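Local atomic coordinates of extracellular PQQ-dependent sugar dehydrogenase (Coprinopsis cinerea, PDB entry 6JT6), a protein that probably oxidises pyranose sugars through pyrroloquinoline quinone, the cytochrome b domain in this crystal binding a haem likely to relay the electrons. Residues T102-S107 with Q188-P193; D9-V14 with I113-Y118; G29-S34 with T180-Y185; G50-G55 with S107-N112; E43-F48 with Y184-L189. One frame throughout, in Å; residues are numbered along the deposited sequence.

Overall arrangement
All five contacts reach the same mixed sheet, the one against which helix 182-191 packs. Contacts 3, 5 and 1 follow that helix from start to finish: the centres of contacts 3 and 5 are about 6 Å apart and those of contacts 5 and 1 about 8 Å. Contact 2 adjoins contact 1, their centres about 8 Å apart, and the backbone pair L104 N to V117 O at 2.8 Å joins them. Contact 4, at a turn end of the sheet, touches contact 2 (centres about 12 Å apart; Q114 N to G50 O 2.7 Å) and lies about 24 Å, centre to centre, from contact 3. The side chain of E43 is about 11 Å from a glycan sugar, whereas the haem pocket draws on residues between 56 and 169.

Contact 1: T102-S107 with Q188-P193; sequences TILGSS and QLTNAP
G105 is pressed against the C-terminal part of helix 182-191 and the A192-P193 tail that follows it. Its CA approaches A192 O to 3.0 Å in a CA-H...O contact with an angle of 140° at the hydrogen, and a CB built on it would fall 1.8 Å from that same A192 O, so the fit leaves no room for a side chain. On the near side of this point G105 N gives a weak, bent bond to L189 O (2.7 Å, 127°). On the far side S106 N bonds P193 O at 2.9 Å, coming from above the carbonyl plane. S106 turns its hydroxyl back on its own chain: OG sits between the backbone N and the carbonyl carbon (chi1 67°) and bonds G105 O at 2.6 Å, leaving CB to face A192 CB. Packing is looser around L104. Its CD1 crosses L189 CB at 4.1 Å, while CD2 touches T190 OG1 at 3.5 Å, a hydroxyl whose polar partner is L186 O one turn back in the helix. T190 and P193 form the solvent side of the contact, whereas L104, G105, S106 and L189 are buried. Beyond the two segments, L104, S106 and L189 all rest on V117 of strand 113-121, the antiparallel partner of strand 100-109, while S106 and L189 also meet T12 in the loop between strands 5-8 and 15-21.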
# COMPACT_ATOMS: atom_id res chain seq x y z
N THR A 102 -8.12 0.60 -6.67
CA THR A 102 -9.49 0.70 -6.18
C THR A 102 -9.35 0.83 -4.69
O THR A 102 -8.82 -0.07 -4.05
CB THR A 102 -10.28 -0.61 -6.52
OG1 THR A 102 -10.16 -0.89 -7.92
CG2 THR A 102 -11.75 -0.50 -6.07
N ILE A 103 -9.84 1.93 -4.14
CA ILE A 103 -9.90 2.07 -2.68
C ILE A 103 -11.06 1.23 -2.16
O ILE A 103 -12.15 1.27 -2.74
CB ILE A 103 -10.00 3.54 -2.23
CG1 ILE A 103 -8.69 4.26 -2.60
CG2 ILE A 103 -10.23 3.65 -0.70
CD1 ILE A 103 -8.77 5.78 -2.57
N LEU A 104 -10.79 0.48 -1.10
CA LEU A 104 -11.73 -0.49 -0.51
C LEU A 104 -12.26 0.08 0.79
O LEU A 104 -11.86 1.18 1.20
CB LEU A 104 -11.01 -1.85 -0.28
CG LEU A 104 -10.34 -2.50 -1.51
CD1 LEU A 104 -9.66 -3.88 -1.25
CD2 LEU A 104 -11.28 -2.60 -2.71
N GLY A 105 -13.15 -0.66 1.47
CA GLY A 105 -13.76 -0.20 2.72
C GLY A 105 -12.79 -0.17 3.89
O GLY A 105 -11.62 -0.53 3.74
N SER A 106 -13.29 0.25 5.06
CA SER A 106 -12.48 0.53 6.28
C SER A 106 -11.33 1.55 6.04
O SER A 106 -10.38 1.62 6.81
CB SER A 106 -11.96 -0.77 6.92
OG SER A 106 -11.01 -1.42 6.09
N SER A 107 -11.45 2.35 4.98
CA SER A 107 -10.53 3.44 4.69
C SER A 107 -11.08 4.76 5.24
O SER A 107 -12.28 4.90 5.47
CB SER A 107 -10.25 3.55 3.18
OG SER A 107 -9.66 2.38 2.67
N GLN A 188 -14.78 -8.99 1.43
CA GLN A 188 -15.00 -8.49 2.81
C GLN A 188 -14.51 -7.04 2.97
O GLN A 188 -15.18 -6.22 3.55
CB GLN A 188 -14.29 -9.36 3.85
CG GLN A 188 -14.93 -10.71 4.10
CD GLN A 188 -16.26 -10.62 4.83
OE1 GLN A 188 -16.31 -10.13 5.95
NE2 GLN A 188 -17.35 -11.06 4.18
N LEU A 189 -13.33 -6.75 2.42
CA LEU A 189 -12.76 -5.42 2.57
C LEU A 189 -13.52 -4.39 1.72
O LEU A 189 -13.68 -3.24 2.14
CB LEU A 189 -11.25 -5.44 2.20
CG LEU A 189 -10.28 -6.19 3.15
CD1 LEU A 189 -8.91 -6.35 2.50
CD2 LEU A 189 -10.18 -5.41 4.45
N THR A 190 -13.97 -4.80 0.53
CA THR A 190 -14.70 -3.90 -0.34
C THR A 190 -16.01 -3.47 0.36
O THR A 190 -16.41 -2.31 0.28
CB THR A 190 -15.02 -4.55 -1.71
OG1 THR A 190 -13.79 -4.99 -2.29
CG2 THR A 190 -15.71 -3.56 -2.69
N ASN A 191 -16.62 -4.43 1.06
CA ASN A 191 -17.92 -4.22 1.70
C ASN A 191 -17.86 -3.62 3.12
O ASN A 191 -18.91 -3.34 3.72
CB ASN A 191 -18.75 -5.51 1.66
CG ASN A 191 -19.46 -5.69 0.33
OD1 ASN A 191 -19.21 -6.64 -0.41
ND2 ASN A 191 -20.32 -4.74 -0.00
N ALA A 192 -16.65 -3.44 3.66
CA ALA A 192 -16.53 -2.84 4.97
C ALA A 192 -16.89 -1.36 4.82
O ALA A 192 -16.49 -0.74 3.85
CB ALA A 192 -15.13 -3.01 5.51
N PRO A 193 -17.67 -0.78 5.76
CA PRO A 193 -17.94 0.65 5.63
C PRO A 193 -16.68 1.54 5.87
O PRO A 193 -15.66 1.06 6.44
CB PRO A 193 -18.98 0.90 6.73
CG PRO A 193 -18.67 -0.14 7.74
CD PRO A 193 -18.38 -1.36 6.92

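Contact 2: D9-V14 with I113-Y118; sequences DSITGV and IQRIVY
D9 and R115 come at each other from opposite directions and meet as an end-on salt bridge, carboxylate and guanidinium planes 18° apart. From CB the arginine leaves strand 113-118, and CD is its first atom to meet the loop, 4.0 Å from I11 CD1. A bend at chi3 (76°) then turns the head. NE bonds S106 O; NH1 takes D9 OD1 at 2.9 Å and also Q49 OE1; NH2 reaches D9 OD2 at 2.7 Å along a nearly straight bond (165°), with T12 CG2 3.6 Å from it. I11 slides past in the reverse sense, its CB over one face of the guanidinium and its CD1 tip to tip with I113 CD1 at 3.9 Å. The T12 hydroxyl bonds D9 OD2 at 2.7 Å from above the carboxylate plane and accepts V14 N, closing an ST turn. With an alanine here in place of D9, the arginine would probably keep its charge without a mate and the T12 hydroxyl would lose its acceptor. Both charges are buried, and three hydrogen bonds to the carboxylate, two from R115 and one from the T12 hydroxyl, are consistent with an aspartate held ionised, pinning the 9-14 loop to the sheet.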
# COMPACT_ATOMS: atom_id res chain seq x y z
N ASP A 9 -6.19 -8.18 11.29
CA ASP A 9 -6.76 -6.85 11.26
C ASP A 9 -8.10 -6.91 11.99
O ASP A 9 -9.13 -7.34 11.46
CB ASP A 9 -6.94 -6.38 9.81
CG ASP A 9 -7.51 -4.98 9.70
OD1 ASP A 9 -7.26 -4.15 10.58
OD2 ASP A 9 -8.21 -4.72 8.72
N SER A 10 -8.07 -6.46 13.24
CA SER A 10 -9.26 -6.44 14.09
C SER A 10 -10.41 -5.61 13.49
O SER A 10 -11.58 -5.90 13.75
CB SER A 10 -8.87 -5.94 15.50
OG SER A 10 -10.01 -5.57 16.24
N ILE A 11 -10.10 -4.59 12.67
CA ILE A 11 -11.17 -3.78 12.08
C ILE A 11 -12.06 -4.55 11.09
O ILE A 11 -13.29 -4.36 11.06
CB ILE A 11 -10.62 -2.44 11.50
CG1 ILE A 11 -10.01 -1.62 12.67
CG2 ILE A 11 -11.72 -1.69 10.73
CD1 ILE A 11 -9.19 -0.39 12.30
N THR A 12 -11.47 -5.48 10.34
CA THR A 12 -12.19 -6.14 9.24
C THR A 12 -12.29 -7.65 9.37
O THR A 12 -13.06 -8.27 8.63
CB THR A 12 -11.49 -5.85 7.88
OG1 THR A 12 -10.15 -6.40 7.91
CG2 THR A 12 -11.41 -4.35 7.63
N GLY A 13 -11.52 -8.24 10.28
CA GLY A 13 -11.46 -9.72 10.39
C GLY A 13 -10.57 -10.39 9.35
O GLY A 13 -10.46 -11.62 9.32
N VAL A 14 -9.89 -9.60 8.50
CA VAL A 14 -8.98 -10.23 7.55
C VAL A 14 -7.55 -10.28 8.12
O VAL A 14 -7.25 -9.59 9.07
CB VAL A 14 -9.04 -9.61 6.11
CG1 VAL A 14 -10.47 -9.22 5.67
CG2 VAL A 14 -8.09 -8.45 5.97
N ILE A 113 -6.44 7.07 13.86
CA ILE A 113 -5.68 6.52 12.75
C ILE A 113 -6.22 7.02 11.43
O ILE A 113 -7.37 7.47 11.36
CB ILE A 113 -5.61 4.96 12.78
CG1 ILE A 113 -7.00 4.30 12.73
CG2 ILE A 113 -4.82 4.51 14.00
CD1 ILE A 113 -7.01 2.86 12.22
N GLN A 114 -5.37 7.00 10.41
CA GLN A 114 -5.86 6.97 9.02
C GLN A 114 -5.56 5.60 8.37
O GLN A 114 -4.54 4.95 8.68
CB GLN A 114 -5.29 8.11 8.19
CG GLN A 114 -3.77 8.08 8.03
CD GLN A 114 -3.27 9.27 7.27
OE1 GLN A 114 -3.36 9.31 6.04
NE2 GLN A 114 -2.71 10.26 8.00
N ARG A 115 -6.44 5.17 7.48
CA ARG A 115 -6.26 3.91 6.76
C ARG A 115 -6.53 4.08 5.29
O ARG A 115 -7.52 4.75 4.90
CB ARG A 115 -7.23 2.87 7.30
CG ARG A 115 -6.67 2.01 8.38
CD ARG A 115 -7.81 1.21 8.95
NE ARG A 115 -8.31 0.06 8.17
CZ ARG A 115 -8.01 -1.21 8.45
NH1 ARG A 115 -7.12 -1.50 9.42
NH2 ARG A 115 -8.56 -2.19 7.78
N ILE A 116 -5.67 3.51 4.45
CA ILE A 116 -6.01 3.45 3.01
C ILE A 116 -5.87 2.00 2.59
O ILE A 116 -4.75 1.47 2.53
CB ILE A 116 -5.16 4.39 2.08
CG1 ILE A 116 -5.16 5.83 2.55
CG2 ILE A 116 -5.69 4.35 0.64
CD1 ILE A 116 -3.97 6.16 3.40
N VAL A 117 -7.01 1.37 2.30
CA VAL A 117 -7.01 -0.04 1.94
C VAL A 117 -7.29 -0.07 0.44
O VAL A 117 -8.21 0.60 -0.05
CB VAL A 117 -8.12 -0.81 2.68
CG1 VAL A 117 -8.03 -2.32 2.39
CG2 VAL A 117 -8.09 -0.50 4.17
N TYR A 118 -6.50 -0.82 -0.31
CA TYR A 118 -6.59 -0.69 -1.76
C TYR A 118 -6.39 -2.02 -2.46
O TYR A 118 -5.73 -2.93 -1.94
CB TYR A 118 -5.61 0.40 -2.27
CG TYR A 118 -4.16 0.06 -2.00
CD1 TYR A 118 -3.40 -0.72 -2.91
CD2 TYR A 118 -3.52 0.49 -0.81
CE1 TYR A 118 -2.09 -1.05 -2.64
CE2 TYR A 118 -2.19 0.18 -0.54
CZ TYR A 118 -1.48 -0.60 -1.45
OH TYR A 118 -0.14 -0.92 -1.22

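Contact 3: G29-S34 with T180-Y185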
# COMPACT_ATOMS: atom_id res chain seq x y z
N GLY A 29 0.47 -3.30 5.07
CA GLY A 29 -0.07 -4.65 5.00
C GLY A 29 -0.30 -5.06 3.56
O GLY A 29 -0.57 -4.20 2.72
N TYR A 30 -0.14 -6.36 3.25
CA TYR A 30 -0.38 -6.89 1.92
C TYR A 30 -1.03 -8.25 1.99
O TYR A 30 -0.74 -9.02 2.88
CB TYR A 30 0.91 -7.02 1.09
CG TYR A 30 1.66 -5.73 1.00
CD1 TYR A 30 1.37 -4.81 -0.02
CD2 TYR A 30 2.63 -5.39 1.97
CE1 TYR A 30 2.04 -3.59 -0.10
CE2 TYR A 30 3.32 -4.19 1.90
CZ TYR A 30 3.01 -3.30 0.88
OH TYR A 30 3.66 -2.09 0.80
N ILE A 31 -1.92 -8.49 1.03
CA ILE A 31 -2.51 -9.80 0.80
C ILE A 31 -2.33 -10.09 -0.69
O ILE A 31 -2.68 -9.25 -1.51
CB ILE A 31 -4.02 -9.83 1.15
CG1 ILE A 31 -4.30 -9.18 2.52
CG2 ILE A 31 -4.49 -11.27 1.18
CD1 ILE A 31 -5.79 -8.95 2.82
N PHE A 32 -1.79 -11.25 -1.03
CA PHE A 32 -1.57 -11.62 -2.43
C PHE A 32 -2.42 -12.85 -2.72
O PHE A 32 -2.72 -13.62 -1.80
CB PHE A 32 -0.07 -11.87 -2.75
CG PHE A 32 0.75 -10.62 -2.87
CD1 PHE A 32 1.17 -10.16 -4.13
CD2 PHE A 32 1.19 -9.94 -1.74
CE1 PHE A 32 1.94 -8.99 -4.25
CE2 PHE A 32 1.96 -8.77 -1.85
CZ PHE A 32 2.32 -8.29 -3.10
N PRO A 33 -2.83 -13.03 -4.00
CA PRO A 33 -3.59 -14.23 -4.37
C PRO A 33 -2.67 -15.44 -4.49
O PRO A 33 -1.47 -15.31 -4.76
CB PRO A 33 -4.21 -13.86 -5.71
CG PRO A 33 -3.28 -12.86 -6.29
CD PRO A 33 -2.76 -12.07 -5.13
N SER A 34 -3.27 -16.60 -4.30
CA SER A 34 -2.58 -17.88 -4.32
C SER A 34 -2.26 -18.40 -5.73
O SER A 34 -2.02 -17.61 -6.65
CB SER A 34 -3.45 -18.90 -3.58
OG SER A 34 -2.70 -20.06 -3.28
N THR A 180 -5.28 -18.54 -0.52
CA THR A 180 -6.48 -18.96 -1.25
C THR A 180 -7.71 -18.19 -0.74
O THR A 180 -8.71 -18.12 -1.44
CB THR A 180 -6.71 -20.50 -1.23
OG1 THR A 180 -6.84 -20.94 0.12
CG2 THR A 180 -5.56 -21.22 -1.90
N LEU A 181 -7.59 -17.56 0.44
CA LEU A 181 -8.64 -16.68 0.99
C LEU A 181 -8.74 -15.28 0.30
O LEU A 181 -9.60 -14.48 0.67
CB LEU A 181 -8.49 -16.49 2.51
CG LEU A 181 -8.87 -17.71 3.36
CD1 LEU A 181 -8.54 -17.40 4.80
CD2 LEU A 181 -10.34 -18.11 3.20
N TYR A 182 -7.90 -15.03 -0.69
CA TYR A 182 -7.82 -13.73 -1.33
C TYR A 182 -9.17 -13.13 -1.80
O TYR A 182 -9.45 -11.95 -1.49
CB TYR A 182 -6.80 -13.75 -2.47
CG TYR A 182 -6.57 -12.39 -3.12
CD1 TYR A 182 -5.61 -11.51 -2.60
CD2 TYR A 182 -7.33 -11.98 -4.25
CE1 TYR A 182 -5.40 -10.26 -3.17
CE2 TYR A 182 -7.11 -10.72 -4.84
CZ TYR A 182 -6.14 -9.88 -4.28
OH TYR A 182 -5.91 -8.65 -4.83
N ASP A 183 -9.95 -13.90 -2.57
CA ASP A 183 -11.25 -13.44 -3.10
C ASP A 183 -12.21 -13.10 -1.97
O ASP A 183 -12.86 -12.05 -2.03
CB ASP A 183 -11.91 -14.47 -4.04
CG ASP A 183 -11.14 -14.72 -5.33
OD1 ASP A 183 -10.55 -13.79 -5.94
OD2 ASP A 183 -11.15 -15.90 -5.75
N TYR A 184 -12.30 -13.96 -0.95
CA TYR A 184 -13.12 -13.71 0.25
C TYR A 184 -12.68 -12.43 0.94
O TYR A 184 -13.51 -11.57 1.27
CB TYR A 184 -13.03 -14.89 1.23
CG TYR A 184 -13.65 -14.63 2.58
CD1 TYR A 184 -15.05 -14.43 2.71
CD2 TYR A 184 -12.86 -14.58 3.75
CE1 TYR A 184 -15.63 -14.19 3.96
CE2 TYR A 184 -13.43 -14.34 5.00
CZ TYR A 184 -14.81 -14.14 5.10
OH TYR A 184 -15.39 -13.90 6.33
N TYR A 185 -11.36 -12.30 1.15
CA TYR A 185 -10.78 -11.11 1.76
C TYR A 185 -11.09 -9.86 0.93
O TYR A 185 -11.44 -8.82 1.50
CB TYR A 185 -9.25 -11.27 1.94
CG TYR A 185 -8.83 -12.11 3.14
CD1 TYR A 185 -9.74 -12.40 4.18
CD2 TYR A 185 -7.51 -12.59 3.26
CE1 TYR A 185 -9.35 -13.17 5.29
CE2 TYR A 185 -7.09 -13.30 4.40
CZ TYR A 185 -8.01 -13.61 5.40
OH TYR A 185 -7.60 -14.32 6.54
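P33 lies over one face of the Y182 ring, the two side chains pointing the same way. P33 CD stands 4.0 Å from the ring centroid and 21° off the normal, a CH-pi contact. At the edge of the same ring I31 O comes 3.3 Å from Y182 CE1. I31 CG2 divides itself between two tyrosines, 3.9 Å from Y182 CD1 and 3.9 Å from the edge of Y185 at CD2. Next to P33, S34 OG touches T180 CG2 at 3.4 Å. No hydrogen bond crosses between the segments, so aromatic and apolar surfaces carry the contact. It is here that helix 182-191 packs on the mixed sheet of the beta-sandwich known for cellobiose dehydrogenase cytochrome domains. The ring of Y182 is aimed at the strand because CG stands opposite the backbone N (chi1 -175°), and E43 OE2 holds its hydroxyl by a hydrogen bond. A leucine in its place would lack the ring face and hydroxyl, and would probably leave P33 without its CH-pi partner and E43 short of a donor. Further out, P33 O is bonded by R178 NH1, I31 pairs through its backbone with I45, and the Y185 hydroxyl bonds T15 OG1.

Contact 4: G50-G55 with S107-N112; sequences GPASAG and SGTNGN
A52 N bonds N112 O from well above the carbonyl plane, 50° out of it, and this 3.0 Å bond (154° at the hydrogen) is the one hydrogen bond between the segments. Around it the methyl of A52 does the packing: CB lies 3.5 Å from T109 OG1 and 3.6 Å from G111 C, tucked against a loop that is itself tied twice. T109 holds OG1 opposite its backbone N (chi1 -174°), where it accepts G111 N at 3.0 Å in an ST turn; the same oxygen is hydrogen-bonded to I113 O. One residue on, N110 OD1 accepts N112 N at 2.8 Å in an Asx turn and also takes I113 N. G111 between them has a positive phi, at which a CB would press on the carbonyl oxygen of N110. Facing this loop, P51 to A54 make a type I beta turn closed by A54 N to P51 O at 3.1 Å, and Q114 NE2 bonds both P51 O and A54 O. Exposed N112 and G111 mark it as a surface contact. The arrangement is that of a beta-hairpin end, the 110-112 connection between antiparallel strands 100-109 and 113-121, leaning on the turn through which strand 43-51 leaves the sheet.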
# COMPACT_ATOMS: atom_id res chain seq x y z
N GLY A 50 -1.72 4.57 9.56
CA GLY A 50 -0.84 5.30 10.44
C GLY A 50 -1.61 6.28 11.28
O GLY A 50 -2.84 6.30 11.22
N PRO A 51 -0.88 7.08 12.08
CA PRO A 51 -1.45 8.16 12.89
C PRO A 51 -2.31 9.05 12.01
O PRO A 51 -1.92 9.33 10.88
CB PRO A 51 -0.20 8.94 13.38
CG PRO A 51 0.87 7.91 13.37
CD PRO A 51 0.60 7.13 12.09
N ALA A 52 -3.47 9.49 12.50
CA ALA A 52 -4.37 10.33 11.71
C ALA A 52 -3.75 11.67 11.31
O ALA A 52 -4.19 12.32 10.37
CB ALA A 52 -5.66 10.58 12.47
N SER A 53 -2.73 12.09 12.04
CA SER A 53 -2.09 13.36 11.76
C SER A 53 -1.00 13.28 10.69
O SER A 53 -0.47 14.33 10.28
CB SER A 53 -1.53 13.95 13.05
OG SER A 53 -0.51 13.10 13.61
N ALA A 54 -0.64 12.06 10.26
CA ALA A 54 0.40 11.85 9.25
C ALA A 54 0.02 12.51 7.94
O ALA A 54 -1.16 12.61 7.61
CB ALA A 54 0.67 10.36 9.02
N GLY A 55 1.00 12.89 7.14
CA GLY A 55 0.70 13.55 5.85
C GLY A 55 0.35 12.59 4.73
O GLY A 55 -0.71 12.71 4.09
N SER A 107 -11.45 2.35 4.98
CA SER A 107 -10.53 3.44 4.69
C SER A 107 -11.08 4.76 5.24
O SER A 107 -12.28 4.90 5.47
CB SER A 107 -10.25 3.55 3.18
OG SER A 107 -9.66 2.38 2.67
N GLY A 108 -10.18 5.73 5.43
CA GLY A 108 -10.53 7.08 5.91
C GLY A 108 -9.86 7.32 7.25
O GLY A 108 -8.75 6.83 7.48
N THR A 109 -10.53 8.07 8.12
CA THR A 109 -9.98 8.36 9.44
C THR A 109 -11.00 8.25 10.55
O THR A 109 -12.18 8.53 10.33
CB THR A 109 -9.21 9.73 9.47
OG1 THR A 109 -8.58 9.90 10.75
CG2 THR A 109 -10.13 10.89 9.16
N ASN A 110 -10.56 7.78 11.71
CA ASN A 110 -11.41 7.79 12.92
C ASN A 110 -10.95 8.90 13.88
O ASN A 110 -11.42 8.98 15.02
CB ASN A 110 -11.45 6.42 13.61
CG ASN A 110 -10.08 5.93 14.07
OD1 ASN A 110 -9.09 6.68 14.06
ND2 ASN A 110 -10.00 4.64 14.43
N GLY A 111 -10.03 9.73 13.40
CA GLY A 111 -9.42 10.78 14.21
C GLY A 111 -8.23 10.33 15.04
O GLY A 111 -7.52 11.16 15.58
N ASN A 112 -8.03 9.02 15.17
CA ASN A 112 -6.88 8.44 15.84
C ASN A 112 -5.90 7.86 14.80
O ASN A 112 -4.70 8.11 14.86
CB ASN A 112 -7.31 7.38 16.85
CG ASN A 112 -8.07 7.97 18.06
OD1 ASN A 112 -7.96 9.16 18.35
ND2 ASN A 112 -8.83 7.12 18.76

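Contact 5: E43-F48 with Y184-L189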
# COMPACT_ATOMS: atom_id res chain seq x y z
N GLU A 43 -2.34 -9.02 -9.28
CA GLU A 43 -2.95 -8.08 -8.35
C GLU A 43 -2.60 -8.41 -6.89
O GLU A 43 -2.08 -9.50 -6.59
CB GLU A 43 -4.47 -8.04 -8.54
CG GLU A 43 -5.25 -9.25 -8.03
CD GLU A 43 -6.73 -8.98 -8.05
OE1 GLU A 43 -7.38 -9.30 -9.07
OE2 GLU A 43 -7.26 -8.40 -7.09
N PHE A 44 -2.85 -7.46 -5.99
CA PHE A 44 -2.77 -7.72 -4.55
C PHE A 44 -3.65 -6.70 -3.85
O PHE A 44 -4.11 -5.76 -4.48
CB PHE A 44 -1.33 -7.67 -4.03
CG PHE A 44 -0.65 -6.32 -4.19
CD1 PHE A 44 -0.68 -5.39 -3.15
CD2 PHE A 44 0.08 -6.02 -5.36
CE1 PHE A 44 -0.09 -4.13 -3.28
CE2 PHE A 44 0.71 -4.77 -5.49
CZ PHE A 44 0.62 -3.84 -4.45
N ILE A 45 -3.87 -6.92 -2.56
CA ILE A 45 -4.55 -5.97 -1.70
C ILE A 45 -3.49 -5.34 -0.82
O ILE A 45 -2.63 -6.06 -0.26
CB ILE A 45 -5.60 -6.68 -0.83
CG1 ILE A 45 -6.73 -7.24 -1.71
CG2 ILE A 45 -6.15 -5.74 0.25
CD1 ILE A 45 -7.58 -8.29 -0.97
N GLY A 46 -3.54 -4.01 -0.68
CA GLY A 46 -2.63 -3.32 0.23
C GLY A 46 -3.35 -2.57 1.35
O GLY A 46 -4.54 -2.26 1.25
N LEU A 47 -2.60 -2.28 2.42
CA LEU A 47 -3.09 -1.46 3.51
C LEU A 47 -1.99 -0.50 3.90
O LEU A 47 -0.85 -0.93 4.13
CB LEU A 47 -3.48 -2.33 4.71
CG LEU A 47 -3.62 -1.60 6.08
CD1 LEU A 47 -4.86 -0.70 6.15
CD2 LEU A 47 -3.66 -2.59 7.23
N PHE A 48 -2.34 0.79 3.96
CA PHE A 48 -1.50 1.82 4.57
C PHE A 48 -2.27 2.26 5.80
O PHE A 48 -3.43 2.66 5.69
CB PHE A 48 -1.34 3.04 3.67
CG PHE A 48 -0.60 2.78 2.37
CD1 PHE A 48 0.49 1.89 2.31
CD2 PHE A 48 -0.97 3.48 1.20
CE1 PHE A 48 1.17 1.71 1.10
CE2 PHE A 48 -0.28 3.28 0.00
CZ PHE A 48 0.78 2.41 -0.04
N TYR A 184 -12.30 -13.96 -0.95
CA TYR A 184 -13.12 -13.71 0.25
C TYR A 184 -12.68 -12.43 0.94
O TYR A 184 -13.51 -11.57 1.27
CB TYR A 184 -13.03 -14.89 1.23
CG TYR A 184 -13.65 -14.63 2.58
CD1 TYR A 184 -15.05 -14.43 2.71
CD2 TYR A 184 -12.86 -14.58 3.75
CE1 TYR A 184 -15.63 -14.19 3.96
CE2 TYR A 184 -13.43 -14.34 5.00
CZ TYR A 184 -14.81 -14.14 5.10
OH TYR A 184 -15.39 -13.90 6.33
N TYR A 185 -11.36 -12.30 1.15
CA TYR A 185 -10.78 -11.11 1.76
C TYR A 185 -11.09 -9.86 0.93
O TYR A 185 -11.44 -8.82 1.50
CB TYR A 185 -9.25 -11.27 1.94
CG TYR A 185 -8.83 -12.11 3.14
CD1 TYR A 185 -9.74 -12.40 4.18
CD2 TYR A 185 -7.51 -12.59 3.26
CE1 TYR A 185 -9.35 -13.17 5.29
CE2 TYR A 185 -7.09 -13.30 4.40
CZ TYR A 185 -8.01 -13.61 5.40
OH TYR A 185 -7.60 -14.32 6.54
N LEU A 186 -10.98 -9.96 -0.40
CA LEU A 186 -11.24 -8.84 -1.30
C LEU A 186 -12.66 -8.36 -1.15
O LEU A 186 -12.88 -7.16 -1.01
CB LEU A 186 -10.95 -9.17 -2.76
CG LEU A 186 -11.19 -8.07 -3.83
CD1 LEU A 186 -10.36 -6.81 -3.56
CD2 LEU A 186 -10.90 -8.59 -5.25
N GLN A 187 -13.61 -9.29 -1.20
CA GLN A 187 -15.05 -8.98 -0.99
C GLN A 187 -15.29 -8.36 0.37
O GLN A 187 -15.97 -7.32 0.47
CB GLN A 187 -15.94 -10.22 -1.21
CG GLN A 187 -17.43 -10.03 -0.85
CD GLN A 187 -17.76 -10.13 0.64
OE1 GLN A 187 -17.37 -11.10 1.33
NE2 GLN A 187 -18.46 -9.13 1.14
N GLN A 188 -14.78 -8.99 1.43
CA GLN A 188 -15.00 -8.49 2.81
C GLN A 188 -14.51 -7.04 2.97
O GLN A 188 -15.18 -6.22 3.55
CB GLN A 188 -14.29 -9.36 3.85
CG GLN A 188 -14.93 -10.71 4.10
CD GLN A 188 -16.26 -10.62 4.83
OE1 GLN A 188 -16.31 -10.13 5.95
NE2 GLN A 188 -17.35 -11.06 4.18
N LEU A 189 -13.33 -6.75 2.42
CA LEU A 189 -12.76 -5.42 2.57
C LEU A 189 -13.52 -4.39 1.72
O LEU A 189 -13.68 -3.24 2.14
CB LEU A 189 -11.25 -5.44 2.20
CG LEU A 189 -10.28 -6.19 3.15
CD1 LEU A 189 -8.91 -6.35 2.50
CD2 LEU A 189 -10.18 -5.41 4.45
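E43 OE2 is gripped twice, by R119 NE in a salt bridge and by the Y182 hydroxyl, while its apolar neighbour L186 CD2 lies 4.1 Å away. The carboxylate stands at the margin of an otherwise apolar contact, and the two donors are likely to keep it ionised and to settle its orientation. The centre belongs to I45, which accounts for most of the strand's share of the buried surface. Its CD1 reaches the helix backbone at L186 CA (3.7 Å) and lies 3.9 Å from L186 CB, because CG1 lies opposite the carbonyl carbon (chi1 -66°) and carries the tip outward. The other branch, I45 CG2, meets L189 CD1 at 3.6 Å. L186 CD1 comes within 4.1 Å of I45 CG1, so that a leucine crosses the isoleucine obliquely at each branch. No hydrogen bond links the segments. The axes of these short strand and helix segments approach to 9.9 Å and cross at 45°, their N-to-C directions running broadly alike. Strand 43-51 is flanked by strands 26-33 and 113-121, and the helix bridges all three: L189 also touches I31, and L186 touches R119.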